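Local coordinates for protein Zn-dependent hydrolase, glyoxylase (PDB 6T5K) that probably hydrolyses beta-lactam antibiotics, carbapenems among them, as a zinc-dependent class B beta-lactamase of the periplasm, at residues His157-Gly162 / Asn167-Phe172; Arg217-Gly222 / Thr230-Thr235. One frame throughout, in Å; residues are numbered along the deposited sequence.

Contact 1. Residues His157-Gly162 / Asn167-Phe172. With EDO (1,2-ethanediol), chain B.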
loop_
_atom_site.group_PDB
_atom_site.type_symbol
_atom_site.label_atom_id
_atom_site.label_comp_id
_atom_site.label_asym_id
_atom_site.label_seq_id
_atom_site.Cartn_x
_atom_site.Cartn_y
_atom_site.Cartn_z
ATOM N N HIS A 157 6.281 -0.874 -8.553
ATOM C CA HIS A 157 6.479 -1.740 -9.707
ATOM C C HIS A 157 5.181 -2.400 -10.112
ATOM O O HIS A 157 4.452 -2.891 -9.255
ATOM C CB HIS A 157 7.528 -2.800 -9.374
ATOM C CG HIS A 157 8.137 -3.483 -10.555
ATOM N ND1 HIS A 157 9.486 -3.418 -10.815
ATOM C CD2 HIS A 157 7.606 -4.284 -11.507
ATOM C CE1 HIS A 157 9.761 -4.151 -11.879
ATOM N NE2 HIS A 157 8.640 -4.674 -12.327
ATOM N N TYR A 158 4.908 -2.381 -11.421
ATOM C CA TYR A 158 3.783 -3.096 -12.008
ATOM C C TYR A 158 4.239 -4.463 -12.507
ATOM O O TYR A 158 5.145 -4.559 -13.345
ATOM C CB TYR A 158 3.192 -2.280 -13.161
ATOM C CG TYR A 158 1.981 -2.895 -13.773
ATOM C CD1 TYR A 158 0.774 -2.964 -13.063
ATOM C CD2 TYR A 158 2.023 -3.416 -15.068
ATOM C CE1 TYR A 158 -0.345 -3.531 -13.611
ATOM C CE2 TYR A 158 0.894 -3.988 -15.636
ATOM C CZ TYR A 158 -0.280 -4.032 -14.904
ATOM O OH TYR A 158 -1.380 -4.592 -15.464
ATOM N N PHE A 159 3.583 -5.502 -12.020
ATOM C CA PHE A 159 3.859 -6.869 -12.420
ATOM C C PHE A 159 2.698 -7.523 -13.147
ATOM O O PHE A 159 2.814 -8.703 -13.516
ATOM C CB PHE A 159 4.174 -7.701 -11.185
ATOM C CG PHE A 159 5.544 -7.475 -10.633
ATOM C CD1 PHE A 159 6.640 -8.098 -11.186
ATOM C CD2 PHE A 159 5.736 -6.635 -9.546
ATOM C CE1 PHE A 159 7.901 -7.914 -10.663
ATOM C CE2 PHE A 159 7.008 -6.470 -9.000
ATOM C CZ PHE A 159 8.085 -7.084 -9.576
ATOM N N GLY A 160 1.605 -6.803 -13.380
ATOM C CA GLY A 160 0.453 -7.350 -14.061
ATOM C C GLY A 160 -0.815 -7.246 -13.239
ATOM O O GLY A 160 -0.838 -6.730 -12.123
ATOM N N GLU A 161 -1.887 -7.733 -13.838
ATOM C CA GLU A 161 -3.221 -7.585 -13.264
ATOM C C GLU A 161 -3.481 -8.605 -12.143
ATOM O O GLU A 161 -2.867 -9.663 -12.055
ATOM C CB GLU A 161 -4.261 -7.741 -14.368
ATOM C CG GLU A 161 -4.045 -6.816 -15.555
ATOM C CD GLU A 161 -5.285 -6.637 -16.423
ATOM O OE1 GLU A 161 -6.352 -7.252 -16.124
ATOM O OE2 GLU A 161 -5.198 -5.853 -17.400
ATOM N N GLY A 162 -4.434 -8.266 -11.275
ATOM C CA GLY A 162 -4.845 -9.175 -10.230
ATOM C C GLY A 162 -6.105 -8.690 -9.558
ATOM O O GLY A 162 -7.209 -8.813 -10.088
ATOM N N ASN A 167 -3.121 -2.604 -10.453
ATOM C CA ASN A 167 -2.451 -2.705 -9.176
ATOM C C ASN A 167 -0.929 -2.796 -9.237
ATOM O O ASN A 167 -0.413 -3.444 -10.071
ATOM C CB ASN A 167 -3.094 -3.753 -8.257
ATOM C CG ASN A 167 -3.228 -5.141 -8.892
ATOM O OD1 ASN A 167 -4.019 -5.941 -8.477
ATOM N ND2 ASN A 167 -2.436 -5.395 -9.811
ATOM N N VAL A 168 -0.272 -2.098 -8.320
ATOM C CA VAL A 168 1.177 -2.071 -8.230
ATOM C C VAL A 168 1.597 -2.415 -6.818
ATOM O O VAL A 168 0.806 -2.325 -5.880
ATOM C CB VAL A 168 1.815 -0.730 -8.651
ATOM C CG1 VAL A 168 1.501 -0.485 -10.112
ATOM C CG2 VAL A 168 1.277 0.407 -7.812
ATOM N N ILE A 169 2.870 -2.777 -6.676
ATOM C CA ILE A 169 3.440 -3.037 -5.363
ATOM C C ILE A 169 4.433 -1.943 -5.006
ATOM O O ILE A 169 4.966 -1.223 -5.874
ATOM C CB ILE A 169 4.044 -4.450 -5.200
ATOM C CG1 ILE A 169 5.186 -4.702 -6.187
ATOM C CG2 ILE A 169 2.940 -5.458 -5.385
ATOM C CD1 ILE A 169 6.483 -4.077 -5.765
ATOM N N GLY A 170 4.755 -1.894 -3.706
ATOM C CA GLY A 170 5.875 -1.108 -3.236
ATOM C C GLY A 170 6.903 -2.034 -2.621
ATOM O O GLY A 170 6.555 -2.938 -1.864
ATOM N N TYR A 171 8.168 -1.835 -2.960
ATOM C CA TYR A 171 9.256 -2.680 -2.488
ATOM C C TYR A 171 10.314 -1.800 -1.849
ATOM O O TYR A 171 10.802 -0.854 -2.473
ATOM C CB TYR A 171 9.865 -3.432 -3.661
ATOM C CG TYR A 171 11.089 -4.217 -3.305
ATOM C CD1 TYR A 171 11.077 -5.211 -2.319
ATOM C CD2 TYR A 171 12.281 -3.954 -3.953
ATOM C CE1 TYR A 171 12.233 -5.923 -2.037
ATOM C CE2 TYR A 171 13.417 -4.648 -3.678
ATOM C CZ TYR A 171 13.397 -5.634 -2.737
ATOM O OH TYR A 171 14.565 -6.312 -2.482
ATOM N N PHE A 172 10.678 -2.127 -0.615
ATOM C CA PHE A 172 11.694 -1.388 0.135
ATOM C C PHE A 172 12.810 -2.362 0.455
ATOM O O PHE A 172 12.704 -3.149 1.415
ATOM C CB PHE A 172 11.120 -0.813 1.414
ATOM C CG PHE A 172 12.115 -0.044 2.214
ATOM C CD1 PHE A 172 12.736 1.069 1.685
ATOM C CD2 PHE A 172 12.472 -0.462 3.457
ATOM C CE1 PHE A 172 13.648 1.789 2.429
ATOM C CE2 PHE A 172 13.368 0.236 4.180
ATOM C CZ PHE A 172 13.972 1.356 3.668
HETATM C C1 EDO B . -9.527 -6.581 -14.789
HETATM O O1 EDO B . -9.106 -7.236 -15.983
HETATM C C2 EDO B . -11.012 -6.334 -14.819
HETATM O O2 EDO B . -11.326 -5.693 -16.057
HETATM O O HOH W 1 1.239 -5.680 -10.431
#

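Contact 2. Residues Arg217-Gly222 / Thr230-Thr235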
loop_
_atom_site.group_PDB
_atom_site.type_symbol
_atom_site.label_atom_id
_atom_site.label_comp_id
_atom_site.label_asym_id
_atom_site.label_seq_id
_atom_site.Cartn_x
_atom_site.Cartn_y
_atom_site.Cartn_z
ATOM N N ARG A 217 11.402 -10.474 3.702
ATOM C CA ARG A 217 11.186 -10.844 5.088
ATOM C C ARG A 217 9.819 -10.471 5.600
ATOM O O ARG A 217 9.327 -11.121 6.522
ATOM C CB ARG A 217 12.239 -10.191 5.988
ATOM C CG ARG A 217 13.613 -10.648 5.618
ATOM C CD ARG A 217 14.609 -10.493 6.721
ATOM N NE ARG A 217 15.004 -9.107 6.882
ATOM C CZ ARG A 217 15.945 -8.491 6.165
ATOM N NH1 ARG A 217 16.580 -9.131 5.201
ATOM N NH2 ARG A 217 16.249 -7.223 6.421
ATOM N N LEU A 218 9.212 -9.433 5.035
ATOM C CA LEU A 218 7.930 -8.941 5.513
ATOM C C LEU A 218 7.085 -8.572 4.309
ATOM O O LEU A 218 7.558 -7.864 3.413
ATOM C CB LEU A 218 8.097 -7.717 6.435
ATOM C CG LEU A 218 6.826 -7.079 7.032
ATOM C CD1 LEU A 218 6.199 -7.961 8.073
ATOM C CD2 LEU A 218 7.220 -5.738 7.609
ATOM N N VAL A 219 5.840 -9.055 4.303
ATOM C CA VAL A 219 4.872 -8.777 3.248
ATOM C C VAL A 219 3.625 -8.214 3.912
ATOM O O VAL A 219 3.057 -8.850 4.813
ATOM C CB VAL A 219 4.540 -10.059 2.455
ATOM C CG1 VAL A 219 3.450 -9.813 1.419
ATOM C CG2 VAL A 219 5.788 -10.583 1.770
ATOM N N ILE A 220 3.186 -7.046 3.442
ATOM C CA ILE A 220 2.043 -6.319 3.996
ATOM C C ILE A 220 0.908 -6.403 2.979
ATOM O O ILE A 220 1.045 -5.877 1.861
ATOM C CB ILE A 220 2.373 -4.853 4.292
ATOM C CG1 ILE A 220 3.547 -4.707 5.252
ATOM C CG2 ILE A 220 1.104 -4.120 4.781
ATOM C CD1 ILE A 220 4.180 -3.335 5.141
ATOM N N PRO A 221 -0.191 -7.079 3.293
ATOM C CA PRO A 221 -1.330 -7.162 2.373
ATOM C C PRO A 221 -2.189 -5.920 2.516
ATOM O O PRO A 221 -2.036 -5.141 3.445
ATOM C CB PRO A 221 -2.098 -8.384 2.904
ATOM C CG PRO A 221 -1.865 -8.293 4.407
ATOM C CD PRO A 221 -0.466 -7.770 4.575
ATOM N N GLY A 222 -3.115 -5.757 1.578
ATOM C CA GLY A 222 -4.004 -4.614 1.611
ATOM C C GLY A 222 -5.014 -4.658 2.721
ATOM O O GLY A 222 -5.515 -3.601 3.123
ATOM N N THR A 230 5.256 -16.233 3.103
ATOM C CA THR A 230 4.068 -17.082 3.088
ATOM C C THR A 230 2.912 -16.403 2.363
ATOM O O THR A 230 2.147 -17.052 1.648
ATOM C CB THR A 230 3.653 -17.369 4.534
ATOM O OG1 THR A 230 4.693 -18.091 5.202
ATOM C CG2 THR A 230 2.389 -18.176 4.606
ATOM N N LEU A 231 2.725 -15.101 2.583
ATOM C CA LEU A 231 1.556 -14.438 2.011
ATOM C C LEU A 231 1.553 -14.494 0.497
ATOM O O LEU A 231 0.480 -14.580 -0.122
ATOM C CB LEU A 231 1.481 -12.983 2.450
ATOM C CG LEU A 231 0.765 -12.748 3.785
ATOM C CD1 LEU A 231 1.520 -13.428 4.897
ATOM C CD2 LEU A 231 0.631 -11.287 4.123
ATOM N N LEU A 232 2.736 -14.416 -0.119
ATOM C CA LEU A 232 2.816 -14.493 -1.571
ATOM C C LEU A 232 2.418 -15.871 -2.052
ATOM O O LEU A 232 1.650 -15.997 -3.004
ATOM C CB LEU A 232 4.224 -14.181 -2.053
ATOM C CG LEU A 232 4.746 -12.787 -1.717
ATOM C CD1 LEU A 232 6.160 -12.572 -2.337
ATOM C CD2 LEU A 232 3.791 -11.665 -2.147
ATOM N N HIS A 233 2.932 -16.902 -1.402
ATOM C CA HIS A 233 2.602 -18.269 -1.781
ATOM C C HIS A 233 1.142 -18.576 -1.519
ATOM O O HIS A 233 0.485 -19.223 -2.345
ATOM C CB HIS A 233 3.520 -19.216 -1.038
ATOM C CG HIS A 233 4.962 -18.985 -1.334
ATOM N ND1 HIS A 233 5.955 -19.150 -0.393
ATOM C CD2 HIS A 233 5.575 -18.560 -2.463
ATOM C CE1 HIS A 233 7.126 -18.876 -0.950
ATOM N NE2 HIS A 233 6.916 -18.494 -2.199
ATOM N N TYR A 234 0.627 -18.129 -0.376
ATOM C CA TYR A 234 -0.784 -18.294 -0.073
ATOM C C TYR A 234 -1.660 -17.652 -1.142
ATOM O O TYR A 234 -2.636 -18.251 -1.602
ATOM C CB TYR A 234 -1.105 -17.667 1.286
ATOM C CG TYR A 234 -2.581 -17.784 1.548
ATOM C CD1 TYR A 234 -3.134 -19.001 1.906
ATOM C CD2 TYR A 234 -3.425 -16.693 1.393
ATOM C CE1 TYR A 234 -4.499 -19.124 2.093
ATOM C CE2 TYR A 234 -4.785 -16.811 1.547
ATOM C CZ TYR A 234 -5.321 -18.021 1.897
ATOM O OH TYR A 234 -6.684 -18.137 2.077
ATOM N N THR A 235 -1.310 -16.433 -1.552
ATOM C CA THR A 235 -2.135 -15.713 -2.511
ATOM C C THR A 235 -2.097 -16.384 -3.869
ATOM O O THR A 235 -3.133 -16.530 -4.522
ATOM C CB THR A 235 -1.665 -14.268 -2.639
ATOM O OG1 THR A 235 -1.809 -13.628 -1.365
ATOM C CG2 THR A 235 -2.488 -13.526 -3.639
#

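Contact 1. Residues His157-Gly162 / Asn167-Phe172
H157 and I169 form an antiparallel hydrogen-bonded pair that joins the end of strand 152-157 to the start of strand 169-172. H157 N donates a hydrogen bond to I169 O at 3.0 Å, and I169 N donates one back to H157 O at 3.0 Å, nearly straight at 172°. Each donor lies about 20° out of the carbonyl plane of its acceptor.

Beyond this pair a water joins the two segments. It accepts from F159 N at 2.8 Å and donates to both G160 O and N167 O, so three backbone groups are bridged where direct pairing has stopped. N167 ND2 also lies 3.1 Å from G160 O, while OD1 of the same amide accepts from the backbone N of T164.

The apolar contacts flank this pair. With CG1 between its backbone N and carbonyl carbon (chi1 61°), I169 sends that branch to the edge of the F159 ring, in its plane, CG1 to CE2 3.8 Å. One face of F159 is covered in turn by H157 CD2, 3.3 Å above its centre; ND1 of this histidine is bonded to E144. Y158 meets the other segment at its ring edge, CD1 lying 3.9 Å from V168 CG1 and close to N167 O, while G160 N sits over the centre of one ring face. The Y158 hydroxyl is hydrogen-bonded to Q165 O.

At the far end, E161 OE1 accepts from a bound ethanediol, probably from the crystallisation liquor, and from N198. The backbone pair and the water therefore join the two sides of the loop that carries H163, a ligand of the first zinc, and the N167 amide probably helps to position that histidine through the bond from T164 N to its OD1.

Contact 2. Residues Arg217-Gly222 / Thr230-Thr235
Two torsions aim the groups that meet here: V219 turns CG1 away from its backbone N (chi1 176°) and out to the helix, and L232 swings CG to the side opposite its carbonyl carbon (chi1 -61°), which brings CD2 round to the strand. CG1 thus serves both leucines, touching L231 CB at 3.9 Å and L232 CD2 at 4.0 Å. V219 and L231 run alongside one another, pointing opposite ways, whereas L232 comes to the valine at a slant.

L231 reaches further along the strand. Its CD2 methyl rests 3.5 Å from V219 O and 3.7 Å from P221 CD, with P221 CG and CB only slightly more distant, so one methyl packs against a side of the proline ring and the backbone oxygen two residues before it. All four touching residues are buried, and the side chains meet by van der Waals contact alone.

Within the helix, L231 O accepts two bonds from T235, from N at 2.9 Å and from OG1 at 2.8 Å, reaching it from opposite faces of the carbonyl plane. OG1 in turn accepts from K185 N, which ties this turn to the loop after strand 177-181. L232 also packs on L178 and on I209 of helix 201-212.

The axes of strand 218-221 and of the helical segment 230-235 approach to 8.7 Å, their directions 51° apart. This is a helix laid on the edge strand of a beta sheet, as expected of the alpha-beta/beta-alpha sandwich of metallo-beta-lactamases; here segment 217-222 runs directly into H223, a ligand of the second zinc.

Overall arrangement
Contact 1 closes before contact 2 opens along the chain, and their centres lie about 13 Å apart without touching, the nearest atoms about 7 Å from each other. Both involve the five-stranded mixed sheet: contact 1 pairs two of its strands, 152-157 and 169-172, and contact 2 sets a helix against its edge strand 218-221, with strand 177-181 in between. Helix 201-212 links them too, receiving F159 from contact 1 and L232 from contact 2. Each contact adjoins a different metal ligand, H163 of the first zinc near 157-162/167-172 and H223 of the second beyond 217-222, so the same sheet holds loops that supply ligands to both zinc sites.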